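Local coordinates for protein cysteine desulfurase (Fervidobacterium islandicum, PDB 6A6E) that probably catalyses the pyridoxal-phosphate-dependent removal of sulfur from cysteine, leaving alanine and supplying sulfur to the Suf system of iron-sulfur cluster assembly, at residues L120-D124 with Y147-V151; T125-V131 with K150-A156; I167-K171 with L197-F202; L253-P258 with L279-F283. All coordinates share one frame; numbering follows the deposited sequence. Where two conformers were deposited one is given.

Interaction 1: residues L120-D124 with Y147-V151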
loop_
_atom_site.group_PDB
_atom_site.type_symbol
_atom_site.label_atom_id
_atom_site.label_comp_id
_atom_site.label_asym_id
_atom_site.label_seq_id
_atom_site.Cartn_x
_atom_site.Cartn_y
_atom_site.Cartn_z
ATOM N N LEU A 120 -0.262 10.758 23.481
ATOM C CA LEU A 120 0.504 9.719 24.148
ATOM C C LEU A 120 1.841 10.280 24.531
ATOM O O LEU A 120 2.658 10.510 23.649
ATOM C CB LEU A 120 0.707 8.507 23.236
ATOM C CG LEU A 120 1.424 7.273 23.790
ATOM C CD1 LEU A 120 0.802 6.671 25.023
ATOM C CD2 LEU A 120 1.453 6.223 22.679
ATOM N N LYS A 121 2.061 10.542 25.829
ATOM C CA LYS A 121 3.304 11.199 26.322
ATOM C C LYS A 121 4.247 10.274 27.038
ATOM O O LYS A 121 3.860 9.182 27.424
ATOM C CB LYS A 121 3.000 12.321 27.288
ATOM C CG LYS A 121 1.989 13.318 26.829
ATOM C CD LYS A 121 2.254 14.574 27.618
ATOM C CE LYS A 121 1.124 15.543 27.497
ATOM N NZ LYS A 121 0.081 15.096 28.441
ATOM N N THR A 122 5.472 10.736 27.282
ATOM C CA THR A 122 6.455 9.980 28.064
ATOM C C THR A 122 5.799 9.621 29.383
ATOM O O THR A 122 5.039 10.405 29.939
ATOM C CB THR A 122 7.737 10.791 28.348
ATOM O OG1 THR A 122 7.359 12.133 28.604
ATOM C CG2 THR A 122 8.592 10.887 27.191
ATOM N N GLU A 123 6.019 8.406 29.853
ATOM C CA GLU A 123 5.374 7.992 31.106
ATOM C C GLU A 123 3.827 7.872 31.150
ATOM O O GLU A 123 3.288 7.508 32.195
ATOM C CB GLU A 123 5.863 8.909 32.246
ATOM C CG GLU A 123 7.380 9.043 32.258
ATOM C CD GLU A 123 7.914 9.184 33.645
ATOM O OE1 GLU A 123 7.384 10.055 34.379
ATOM O OE2 GLU A 123 8.843 8.414 33.988
ATOM N N ASP A 124 3.107 8.155 30.053
ATOM C CA ASP A 124 1.787 7.550 29.887
ATOM C C ASP A 124 1.980 6.057 29.704
ATOM O O ASP A 124 3.076 5.579 29.381
ATOM C CB ASP A 124 1.062 8.083 28.677
ATOM C CG ASP A 124 0.522 9.462 28.881
ATOM O OD1 ASP A 124 0.399 9.898 30.025
ATOM O OD2 ASP A 124 0.225 10.129 27.888
ATOM N N TYR A 147 9.754 7.368 22.275
ATOM C CA TYR A 147 8.872 8.383 22.762
ATOM C C TYR A 147 8.717 8.362 24.304
ATOM O O TYR A 147 8.130 9.276 24.839
ATOM C CB TYR A 147 7.509 8.314 22.083
ATOM C CG TYR A 147 7.439 8.587 20.559
ATOM C CD1 TYR A 147 7.735 9.842 19.989
ATOM C CD2 TYR A 147 7.011 7.587 19.707
ATOM C CE1 TYR A 147 7.627 10.040 18.602
ATOM C CE2 TYR A 147 6.887 7.781 18.362
ATOM C CZ TYR A 147 7.204 8.986 17.785
ATOM O OH TYR A 147 7.031 9.048 16.382
ATOM N N GLY A 148 9.194 7.318 24.971
ATOM C CA GLY A 148 9.183 7.205 26.435
ATOM C C GLY A 148 7.951 6.657 27.159
ATOM O O GLY A 148 7.951 6.603 28.410
ATOM N N PHE A 149 6.892 6.254 26.436
ATOM C CA PHE A 149 5.688 5.760 27.131
ATOM C C PHE A 149 6.030 4.372 27.621
ATOM O O PHE A 149 7.043 3.841 27.227
ATOM C CB PHE A 149 4.427 5.772 26.254
ATOM C CG PHE A 149 4.596 5.087 24.912
ATOM C CD1 PHE A 149 4.352 3.748 24.786
ATOM C CD2 PHE A 149 5.006 5.796 23.797
ATOM C CE1 PHE A 149 4.480 3.103 23.569
ATOM C CE2 PHE A 149 5.106 5.164 22.546
ATOM C CZ PHE A 149 4.872 3.820 22.451
ATOM N N LYS A 150 5.158 3.792 28.438
ATOM C CA LYS A 150 5.359 2.472 28.982
ATOM C C LYS A 150 4.305 1.574 28.382
ATOM O O LYS A 150 3.251 2.026 28.000
ATOM C CB LYS A 150 5.154 2.470 30.493
ATOM C CG LYS A 150 6.033 3.440 31.248
ATOM C CD LYS A 150 5.763 3.362 32.765
ATOM C CE LYS A 150 6.126 4.698 33.432
ATOM N NZ LYS A 150 5.860 4.778 34.904
ATOM N N VAL A 151 4.612 0.305 28.307
ATOM C CA VAL A 151 3.664 -0.673 27.811
ATOM C C VAL A 151 3.334 -1.664 28.936
ATOM O O VAL A 151 4.250 -2.193 29.592
ATOM C CB VAL A 151 4.299 -1.426 26.641
ATOM C CG1 VAL A 151 3.356 -2.475 26.124
ATOM C CG2 VAL A 151 4.687 -0.417 25.515
#
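Leu120 lays its CD2 methyl over one face of the Phe149 ring, 3.9 Å from the ring centroid and 16° off the normal, a CH-pi contact on the buried side. The leucine reaches the ring because CG stands trans to the backbone N (chi1 -177°), and Val111 and Leu114 of helix 103-116 and Trp140 of helix 138-147 continue the apolar surroundings. With only a CB left at this position, as in an alanine, that ring face is likely to lose its methyl cover and Phe149 to turn more freely. Two backbone hydrogen bonds join the segments. Lys150 N donates to Asp124 O at 2.9 Å, and Glu123 N donates to Gly148 O at 3.0 Å. They join the type II turn Lys121-Asp124, which leads into strand 125-129, to the loop that closes helix 138-147 and opens strand 150-154 in a beta-alpha-beta unit. Gly148, with its positive phi, suits the helix exit. Asp124 OD2 accepts from Lys121 N across the turn and also forms a salt bridge with Lys178. Solvent takes over on the outer side, where the extended Lys150 chain brings CE 4.1 Å from Glu123 CA; its NZ stays 4.8 Å from OE2 of the poorly ordered Glu123 carboxylate.

Interaction 2: residues T125-V131 with K150-A156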
loop_
_atom_site.group_PDB
_atom_site.type_symbol
_atom_site.label_atom_id
_atom_site.label_comp_id
_atom_site.label_asym_id
_atom_site.label_seq_id
_atom_site.Cartn_x
_atom_site.Cartn_y
_atom_site.Cartn_z
ATOM N N THR A 125 0.904 5.327 29.877
ATOM C CA THR A 125 0.952 3.864 29.674
ATOM C C THR A 125 -0.005 3.494 28.575
ATOM O O THR A 125 -1.103 4.056 28.509
ATOM C CB THR A 125 0.514 3.091 30.943
ATOM O OG1 THR A 125 1.458 3.356 31.957
ATOM C CG2 THR A 125 0.449 1.580 30.741
ATOM N N VAL A 126 0.469 2.586 27.713
ATOM C CA VAL A 126 -0.316 1.922 26.728
ATOM C C VAL A 126 -0.527 0.534 27.256
ATOM O O VAL A 126 0.442 -0.159 27.502
ATOM C CB VAL A 126 0.421 1.744 25.349
ATOM C CG1 VAL A 126 -0.524 1.074 24.369
ATOM C CG2 VAL A 126 0.819 3.082 24.805
ATOM N N LEU A 127 -1.774 0.111 27.315
ATOM C CA LEU A 127 -2.135 -1.235 27.715
ATOM C C LEU A 127 -2.539 -2.068 26.489
ATOM O O LEU A 127 -3.511 -1.747 25.795
ATOM C CB LEU A 127 -3.339 -1.193 28.641
ATOM C CG LEU A 127 -3.916 -2.522 29.138
ATOM C CD1 LEU A 127 -2.848 -3.259 29.934
ATOM C CD2 LEU A 127 -5.150 -2.254 30.007
ATOM N N ILE A 128 -1.846 -3.185 26.288
ATOM C CA ILE A 128 -2.226 -4.173 25.262
ATOM C C ILE A 128 -2.460 -5.536 25.895
ATOM O O ILE A 128 -2.459 -5.628 27.089
ATOM C CB ILE A 128 -1.170 -4.234 24.148
ATOM C CG1 ILE A 128 0.180 -4.665 24.658
ATOM C CG2 ILE A 128 -1.028 -2.863 23.494
ATOM C CD1 ILE A 128 1.251 -4.662 23.562
ATOM N N SER A 129 -2.739 -6.576 25.125
ATOM C CA SER A 129 -2.899 -7.881 25.709
ATOM C C SER A 129 -1.709 -8.793 25.366
ATOM O O SER A 129 -0.983 -8.547 24.407
ATOM C CB SER A 129 -4.204 -8.503 25.250
ATOM O OG SER A 129 -3.977 -9.380 24.184
ATOM N N GLN A 130 -1.533 -9.864 26.157
ATOM C CA GLN A 130 -0.491 -10.829 25.923
ATOM C C GLN A 130 -0.684 -11.639 24.633
ATOM O O GLN A 130 0.260 -12.277 24.165
ATOM C CB GLN A 130 -0.353 -11.811 27.115
ATOM C CG GLN A 130 0.451 -11.233 28.241
ATOM C CD GLN A 130 0.782 -12.202 29.402
ATOM O OE1 GLN A 130 0.092 -13.176 29.666
ATOM N NE2 GLN A 130 1.880 -11.888 30.096
ATOM N N VAL A 131 -1.883 -11.691 24.091
ATOM C CA VAL A 131 -2.081 -12.487 22.906
ATOM C C VAL A 131 -1.990 -11.668 21.601
ATOM O O VAL A 131 -2.328 -12.182 20.516
ATOM C CB VAL A 131 -3.437 -13.230 22.984
ATOM C CG1 VAL A 131 -3.618 -13.845 24.367
ATOM C CG2 VAL A 131 -4.602 -12.322 22.709
ATOM N N LYS A 150 5.158 3.792 28.438
ATOM C CA LYS A 150 5.359 2.472 28.982
ATOM C C LYS A 150 4.305 1.574 28.382
ATOM O O LYS A 150 3.251 2.026 28.000
ATOM C CB LYS A 150 5.154 2.470 30.493
ATOM C CG LYS A 150 6.033 3.440 31.248
ATOM C CD LYS A 150 5.763 3.362 32.765
ATOM C CE LYS A 150 6.126 4.698 33.432
ATOM N NZ LYS A 150 5.860 4.778 34.904
ATOM N N VAL A 151 4.612 0.305 28.307
ATOM C CA VAL A 151 3.664 -0.673 27.811
ATOM C C VAL A 151 3.334 -1.664 28.936
ATOM O O VAL A 151 4.250 -2.193 29.592
ATOM C CB VAL A 151 4.299 -1.426 26.641
ATOM C CG1 VAL A 151 3.356 -2.475 26.124
ATOM C CG2 VAL A 151 4.687 -0.417 25.515
ATOM N N ALA A 152 2.055 -1.960 29.100
ATOM C CA ALA A 152 1.568 -2.927 30.121
ATOM C C ALA A 152 0.654 -3.891 29.440
ATOM O O ALA A 152 0.128 -3.584 28.353
ATOM C CB ALA A 152 0.815 -2.185 31.201
ATOM N N TYR A 153 0.485 -5.073 30.019
ATOM C CA TYR A 153 -0.294 -6.134 29.381
ATOM C C TYR A 153 -1.444 -6.642 30.224
ATOM O O TYR A 153 -1.287 -6.786 31.411
ATOM C CB TYR A 153 0.603 -7.332 29.117
ATOM C CG TYR A 153 1.651 -7.067 28.081
ATOM C CD1 TYR A 153 2.844 -6.433 28.410
ATOM C CD2 TYR A 153 1.464 -7.473 26.775
ATOM C CE1 TYR A 153 3.827 -6.194 27.460
ATOM C CE2 TYR A 153 2.434 -7.249 25.831
ATOM C CZ TYR A 153 3.607 -6.613 26.158
ATOM O OH TYR A 153 4.589 -6.423 25.180
ATOM N N ILE A 154 -2.586 -6.933 29.610
ATOM C CA ILE A 154 -3.621 -7.774 30.200
ATOM C C ILE A 154 -3.158 -9.215 30.052
ATOM O O ILE A 154 -2.831 -9.633 28.918
ATOM C CB ILE A 154 -4.931 -7.596 29.452
ATOM C CG1 ILE A 154 -5.388 -6.121 29.521
ATOM C CG2 ILE A 154 -5.970 -8.555 29.968
ATOM C CD1 ILE A 154 -6.480 -5.826 28.531
ATOM N N THR A 155 -3.084 -9.973 31.148
ATOM C CA THR A 155 -2.451 -11.307 31.074
ATOM C C THR A 155 -3.434 -12.369 30.635
ATOM O O THR A 155 -4.636 -12.249 30.838
ATOM C CB THR A 155 -1.862 -11.737 32.424
ATOM O OG1 THR A 155 -2.898 -11.696 33.361
ATOM C CG2 THR A 155 -0.849 -10.755 32.893
ATOM N N ALA A 156 -2.928 -13.365 29.931
ATOM C CA ALA A 156 -3.698 -14.468 29.476
ATOM C C ALA A 156 -3.443 -15.652 30.389
ATOM O O ALA A 156 -2.402 -15.673 31.057
ATOM C CB ALA A 156 -3.274 -14.854 28.078
HETATM O O HOH W 1 0.580 -15.282 31.364
#
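Gln130, with the largest share of surface buried here, runs its extended side chain alongside Thr155, and its OE1 accepts from Ala156 N at 3.0 Å, the donor tilted 34° from the amide's carbonyl plane. A water gives one hydrogen to the same OE1 and another to Ala156 O. An amide suits this place: its oxygen carries on the pairing where both strands have ended. Ile154, next in buried area, sends CG1 to 3.8 Å from Leu127 CD1, the two side chains roughly perpendicular to each other; on that face Thr170 of helix 164-173 packs on both. Five backbone bonds, from Val126 N to Lys150 O through to Gln130 N to Ile154 O, make this a parallel pair, the two strands of a right-handed beta-alpha-beta crossover through helix 138-147, with 150-154 at the edge of the seven-stranded sheet. On the face of Val126 and Val151, Ile128 runs alongside Tyr153 in the same direction. Ile128 holds CG1 between its backbone N and carbonyl carbon (chi1 62°), which brings it to 3.6 Å from Tyr153 CE2. Trp140 packs on Ile128 and Val141 on Tyr153, whose OH bonds to Phe271 O of the second subunit and whose ring meets that phenylalanine edge-to-face.

Interaction 3: residues I167-K171 with L197-F202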
loop_
_atom_site.group_PDB
_atom_site.type_symbol
_atom_site.label_atom_id
_atom_site.label_comp_id
_atom_site.label_asym_id
_atom_site.label_seq_id
_atom_site.Cartn_x
_atom_site.Cartn_y
_atom_site.Cartn_z
ATOM N N ILE A 167 -9.467 -9.015 32.785
ATOM C CA ILE A 167 -9.716 -7.615 32.350
ATOM C C ILE A 167 -10.027 -6.661 33.499
ATOM O O ILE A 167 -9.334 -5.638 33.693
ATOM C CB ILE A 167 -10.827 -7.554 31.274
ATOM C CG1 ILE A 167 -10.252 -8.106 29.952
ATOM C CG2 ILE A 167 -11.226 -6.113 30.996
ATOM C CD1 ILE A 167 -11.328 -8.605 29.062
ATOM N N LEU A 168 -11.003 -7.063 34.308
ATOM C CA LEU A 168 -11.320 -6.351 35.593
ATOM C C LEU A 168 -10.166 -6.270 36.578
ATOM O O LEU A 168 -9.976 -5.215 37.163
ATOM C CB LEU A 168 -12.521 -6.980 36.289
ATOM C CG LEU A 168 -13.768 -6.921 35.409
ATOM C CD1 LEU A 168 -14.879 -7.831 35.906
ATOM C CD2 LEU A 168 -14.242 -5.482 35.277
ATOM N N LYS A 169 -9.393 -7.352 36.751
ATOM C CA LYS A 169 -8.171 -7.280 37.594
ATOM C C LYS A 169 -7.076 -6.328 37.092
ATOM O O LYS A 169 -6.438 -5.580 37.871
ATOM C CB LYS A 169 -7.564 -8.662 37.782
ATOM C CG LYS A 169 -8.039 -9.329 39.070
ATOM C CD LYS A 169 -6.933 -10.130 39.766
ATOM C CE LYS A 169 -6.726 -11.518 39.153
ATOM N NZ LYS A 169 -5.718 -12.312 39.919
ATOM N N THR A 170 -6.852 -6.329 35.782
ATOM C CA THR A 170 -5.883 -5.366 35.231
ATOM C C THR A 170 -6.196 -3.911 35.585
ATOM O O THR A 170 -5.298 -3.128 35.843
ATOM C CB THR A 170 -5.801 -5.482 33.715
ATOM O OG1 THR A 170 -5.481 -6.840 33.384
ATOM C CG2 THR A 170 -4.747 -4.483 33.156
ATOM N N LYS A 171 -7.468 -3.560 35.591
ATOM C CA LYS A 171 -7.913 -2.189 35.908
ATOM C C LYS A 171 -7.560 -1.738 37.312
ATOM O O LYS A 171 -7.363 -0.564 37.537
ATOM C CB LYS A 171 -9.435 -2.065 35.703
ATOM C CG LYS A 171 -10.169 -0.915 36.392
ATOM C CD LYS A 171 -9.968 0.469 35.782
ATOM C CE LYS A 171 -11.042 1.430 36.301
ATOM N NZ LYS A 171 -12.416 1.005 35.866
ATOM N N LEU A 197 -17.058 -4.665 27.147
ATOM C CA LEU A 197 -16.594 -4.754 28.542
ATOM C C LEU A 197 -15.278 -3.981 28.661
ATOM O O LEU A 197 -15.068 -3.221 29.611
ATOM C CB LEU A 197 -16.434 -6.200 28.937
ATOM C CG LEU A 197 -15.733 -6.421 30.281
ATOM C CD1 LEU A 197 -16.556 -5.892 31.462
ATOM C CD2 LEU A 197 -15.403 -7.901 30.411
ATOM N N ILE A 198 -14.395 -4.119 27.661
ATOM C CA ILE A 198 -13.157 -3.338 27.693
ATOM C C ILE A 198 -13.425 -1.859 27.589
ATOM O O ILE A 198 -12.826 -1.050 28.313
ATOM C CB ILE A 198 -12.123 -3.850 26.628
ATOM C CG1 ILE A 198 -11.738 -5.267 26.988
ATOM C CG2 ILE A 198 -10.876 -2.946 26.564
ATOM C CD1 ILE A 198 -11.121 -6.008 25.851
ATOM N N ARG A 199 -14.350 -1.469 26.727
ATOM C CA ARG A 199 -14.621 -0.050 26.544
ATOM C C ARG A 199 -15.111 0.594 27.872
ATOM O O ARG A 199 -14.668 1.701 28.226
ATOM C CB ARG A 199 -15.690 0.082 25.478
ATOM C CG ARG A 199 -16.403 1.427 25.367
ATOM C CD ARG A 199 -15.554 2.555 24.834
ATOM N NE ARG A 199 -14.407 2.967 25.646
ATOM C CZ ARG A 199 -13.470 3.829 25.225
ATOM N NH1 ARG A 199 -13.520 4.354 23.999
ATOM N NH2 ARG A 199 -12.435 4.138 25.996
ATOM N N GLU A 200 -15.999 -0.098 28.593
ATOM C CA GLU A 200 -16.493 0.437 29.932
ATOM C C GLU A 200 -15.504 0.341 31.039
ATOM O O GLU A 200 -15.444 1.250 31.891
ATOM C CB GLU A 200 -17.817 -0.192 30.373
ATOM C CG GLU A 200 -18.903 -0.216 29.310
ATOM C CD GLU A 200 -19.197 1.149 28.694
ATOM O OE1 GLU A 200 -18.854 2.176 29.331
ATOM O OE2 GLU A 200 -19.767 1.184 27.566
ATOM N N THR A 201 -14.684 -0.718 31.048
ATOM C CA THR A 201 -13.664 -0.826 32.086
ATOM C C THR A 201 -12.606 0.277 31.960
ATOM O O THR A 201 -12.096 0.779 32.941
ATOM C CB THR A 201 -12.996 -2.207 31.985
ATOM O OG1 THR A 201 -14.014 -3.204 32.038
ATOM C CG2 THR A 201 -11.958 -2.415 33.042
ATOM N N PHE A 202 -12.233 0.639 30.734
ATOM C CA PHE A 202 -11.206 1.663 30.544
ATOM C C PHE A 202 -11.859 2.829 29.821
ATOM O O PHE A 202 -11.625 3.116 28.612
ATOM C CB PHE A 202 -10.015 1.099 29.781
ATOM C CG PHE A 202 -9.354 -0.048 30.492
ATOM C CD1 PHE A 202 -8.569 0.185 31.591
ATOM C CD2 PHE A 202 -9.571 -1.338 30.107
ATOM C CE1 PHE A 202 -7.986 -0.857 32.248
ATOM C CE2 PHE A 202 -9.004 -2.385 30.775
ATOM C CZ PHE A 202 -8.194 -2.137 31.841
#
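Ile167 of helix 164-173 packs against Ile198 of helix 195-201, two neighbouring helices that run nearly parallel on one face of the seven-stranded sheet of this fold type I PLP enzyme. The axes of the short segments 167-171 and 197-201 come within 10.5 Å, at 17°, a distance that branched side chains bridge well. The apolar contacts centre on Ile167: its CD1 reaches Ile198 CG1 at 4.0 Å, one side chain lying square across the other, while Leu197 CD2 lies slightly farther from the same methyl. Val180 and Ile182 of strand 179-183 lie beneath Ile198. Phe202, the first residue beyond the helix, sets its ring against Lys171, CE1 lying 3.9 Å from Lys171 CB, and its own neighbour Thr201 places CG2 over one ring face and 3.7 Å from Lys171 CB. The ring also reaches Leu127 and Val180 of the sheet, so an aromatic residue suits this junction of two helices and two strands.

Polar contacts are few. Thr201 OG1 donates to Leu197 O at 2.6 Å, so that carbonyl, which also accepts from Thr201 N, holds the hydroxyl within its own helix. Lys171, with CG trans to the backbone N (chi1 160°) and bends at chi2 and chi4, runs antiparallel to the Thr201 side chain. The bends of this flexible chain carry NZ into a hydrogen bond with Thr201 O, in the carbonyl plane on a lone pair, 3.0 Å away.

Interaction 4: residues L253-P258 with L279-F283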
loop_
_atom_site.group_PDB
_atom_site.type_symbol
_atom_site.label_atom_id
_atom_site.label_comp_id
_atom_site.label_asym_id
_atom_site.label_seq_id
_atom_site.Cartn_x
_atom_site.Cartn_y
_atom_site.Cartn_z
ATOM N N LEU A 253 -10.038 12.210 15.064
ATOM C CA LEU A 253 -9.249 12.381 13.845
ATOM C C LEU A 253 -8.970 13.861 13.608
ATOM O O LEU A 253 -7.902 14.211 13.126
ATOM C CB LEU A 253 -10.020 11.859 12.641
ATOM C CG LEU A 253 -10.118 10.341 12.466
ATOM C CD1 LEU A 253 -11.026 10.030 11.313
ATOM C CD2 LEU A 253 -8.759 9.684 12.291
ATOM N N GLU A 254 -9.925 14.735 13.920
ATOM C CA GLU A 254 -9.728 16.160 13.704
ATOM C C GLU A 254 -8.600 16.766 14.513
ATOM O O GLU A 254 -8.127 17.823 14.134
ATOM C CB GLU A 254 -11.000 16.973 13.971
ATOM C CG GLU A 254 -12.012 16.902 12.849
ATOM C CD GLU A 254 -13.430 17.279 13.287
ATOM O OE1 GLU A 254 -13.719 17.435 14.508
ATOM O OE2 GLU A 254 -14.298 17.392 12.401
ATOM N N GLN A 255 -8.184 16.129 15.594
ATOM C CA GLN A 255 -7.120 16.635 16.443
ATOM C C GLN A 255 -5.754 15.917 16.219
ATOM O O GLN A 255 -4.736 16.231 16.886
ATOM C CB GLN A 255 -7.573 16.519 17.921
ATOM C CG GLN A 255 -8.864 17.302 18.242
ATOM C CD GLN A 255 -8.746 18.778 17.882
ATOM O OE1 GLN A 255 -9.495 19.296 17.071
ATOM N NE2 GLN A 255 -7.765 19.437 18.456
ATOM N N LEU A 256 -5.704 14.982 15.261
ATOM C CA LEU A 256 -4.522 14.127 15.163
ATOM C C LEU A 256 -3.594 14.709 14.150
ATOM O O LEU A 256 -4.074 15.073 13.064
ATOM C CB LEU A 256 -4.889 12.735 14.663
ATOM C CG LEU A 256 -5.219 11.554 15.514
ATOM C CD1 LEU A 256 -5.222 10.321 14.576
ATOM C CD2 LEU A 256 -4.241 11.379 16.669
ATOM N N GLU A 257 -2.302 14.818 14.475
ATOM C CA GLU A 257 -1.257 15.075 13.479
ATOM C C GLU A 257 -1.219 13.932 12.379
ATOM O O GLU A 257 -1.270 12.749 12.713
ATOM C CB GLU A 257 0.125 15.185 14.147
ATOM C CG GLU A 257 1.341 15.390 13.196
ATOM C CD GLU A 257 1.451 16.780 12.578
ATOM O OE1 GLU A 257 0.716 17.688 12.977
ATOM O OE2 GLU A 257 2.240 16.967 11.638
ATOM N N PRO A 258 -1.124 14.302 11.095
ATOM C CA PRO A 258 -1.061 13.229 10.049
ATOM C C PRO A 258 0.130 12.360 10.316
ATOM O O PRO A 258 1.170 12.850 10.810
ATOM C CB PRO A 258 -0.893 14.003 8.765
ATOM C CG PRO A 258 -1.607 15.343 9.033
ATOM C CD PRO A 258 -1.336 15.634 10.499
ATOM N N LEU A 279 -10.963 16.188 6.479
ATOM C CA LEU A 279 -11.122 14.725 6.627
ATOM C C LEU A 279 -11.881 14.222 5.440
ATOM O O LEU A 279 -12.756 14.916 4.965
ATOM C CB LEU A 279 -11.952 14.352 7.872
ATOM C CG LEU A 279 -11.391 14.717 9.252
ATOM C CD1 LEU A 279 -12.212 14.098 10.374
ATOM C CD2 LEU A 279 -9.969 14.317 9.411
ATOM N N PRO A 280 -11.608 13.025 4.936
ATOM C CA PRO A 280 -10.573 12.068 5.374
ATOM C C PRO A 280 -9.205 12.270 4.710
ATOM O O PRO A 280 -8.219 11.596 5.044
ATOM C CB PRO A 280 -11.133 10.741 4.839
ATOM C CG PRO A 280 -11.888 11.103 3.588
ATOM C CD PRO A 280 -12.488 12.460 3.898
ATOM N N TYR A 281 -9.166 13.214 3.788
ATOM C CA TYR A 281 -8.051 13.414 2.852
ATOM C C TYR A 281 -6.785 13.830 3.564
ATOM O O TYR A 281 -5.654 13.550 3.107
ATOM C CB TYR A 281 -8.436 14.470 1.801
ATOM C CG TYR A 281 -9.787 14.253 1.137
ATOM C CD1 TYR A 281 -10.067 13.073 0.412
ATOM C CD2 TYR A 281 -10.797 15.203 1.245
ATOM C CE1 TYR A 281 -11.304 12.873 -0.144
ATOM C CE2 TYR A 281 -12.041 15.002 0.661
ATOM C CZ TYR A 281 -12.269 13.848 -0.034
ATOM O OH TYR A 281 -13.495 13.689 -0.599
ATOM N N ARG A 282 -6.960 14.501 4.696
ATOM C CA ARG A 282 -5.854 14.768 5.610
ATOM C C ARG A 282 -4.916 13.602 5.912
ATOM O O ARG A 282 -3.702 13.822 6.193
ATOM C CB ARG A 282 -6.425 15.294 6.930
ATOM C CG ARG A 282 -5.411 15.587 7.995
ATOM C CD ARG A 282 -6.102 16.149 9.260
ATOM N NE ARG A 282 -6.742 17.365 8.855
ATOM C CZ ARG A 282 -7.595 18.073 9.582
ATOM N NH1 ARG A 282 -7.952 17.699 10.824
ATOM N NH2 ARG A 282 -8.099 19.164 9.024
ATOM N N PHE A 283 -5.462 12.383 5.926
ATOM C CA PHE A 283 -4.713 11.212 6.325
ATOM C C PHE A 283 -4.391 10.255 5.178
ATOM O O PHE A 283 -3.946 9.136 5.435
ATOM C CB PHE A 283 -5.433 10.471 7.453
ATOM C CG PHE A 283 -5.637 11.327 8.667
ATOM C CD1 PHE A 283 -4.563 11.705 9.406
ATOM C CD2 PHE A 283 -6.872 11.839 8.983
ATOM C CE1 PHE A 283 -4.694 12.514 10.494
ATOM C CE2 PHE A 283 -7.033 12.667 10.090
ATOM C CZ PHE A 283 -5.931 13.014 10.850
HETATM O O HOH W 2 -9.244 19.707 12.505
#
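Phe283 drives its ring edgewise into the bend of residues 253-258, so that CZ sits 3.2 Å from Leu253 O and close to Leu256 O, both lying near the ring plane. That suits an aromatic residue, whose rim carries slightly positive hydrogens, a weakly favourable neighbour for carbonyl oxygens. Apolar atoms fill in around the same rim: Leu253 CB stands 4.0 Å from CE2, and Pro258 CA 3.7 Å from CE1. A leucine in its place would probably leave the two carbonyls without that flat rim and open a gap between Leu253 and Pro258.

Over the centre of one ring face lies Arg282 CG, 3.8 Å above the plane. Arg282 extends from CA, with CG trans to its backbone N (chi1 179°), and bends at chi3; a water accepts from its NH1 and donates to Glu254 O, and NE is held by Asn277 O. Beside it Leu279 CD1 packs on Glu254 CG at 3.7 Å, the aliphatic part of a glutamate whose carboxylate goes to Lys250.

Farther out, Phe109 of helix 103-116 meets the Phe283 ring and packs on Leu256, while the Glu257 carboxylate bonds to Tyr261 OH and forms a salt bridge with Arg142 of the second subunit. The type I turn Leu253-Leu256 ends helix 250-253, and a cis peptide before Pro280 precedes the 3-10 segment 281-282: two non-regular connections, set against helix 103-116, within the large PLP-binding domain of a fold type I enzyme of the class-V aminotransferase family.

Interactions 1, 2 and 3 form one connected region, while interaction 4 lies apart, its centre 22 to 28 Å from theirs. Interactions 1 and 2 share Lys150 and Val151 and touch where Phe149 CD1 packs on Val126 CG2 at 3.6 Å; one gathers the entrances of strands 125-129 and 150-154, the other pairs them. Interaction 3, its centre about 12 Å from that of interaction 2, packs the next two helices against the same sheet, with Phe202 CZ 3.6 Å from Leu127 CD2. Along the chain interactions 1 and 2 close together, then 3, then 4. The first three hold together the 150-154 edge of the sheet of the cofactor-binding domain, while interaction 4 joins two loops elsewhere.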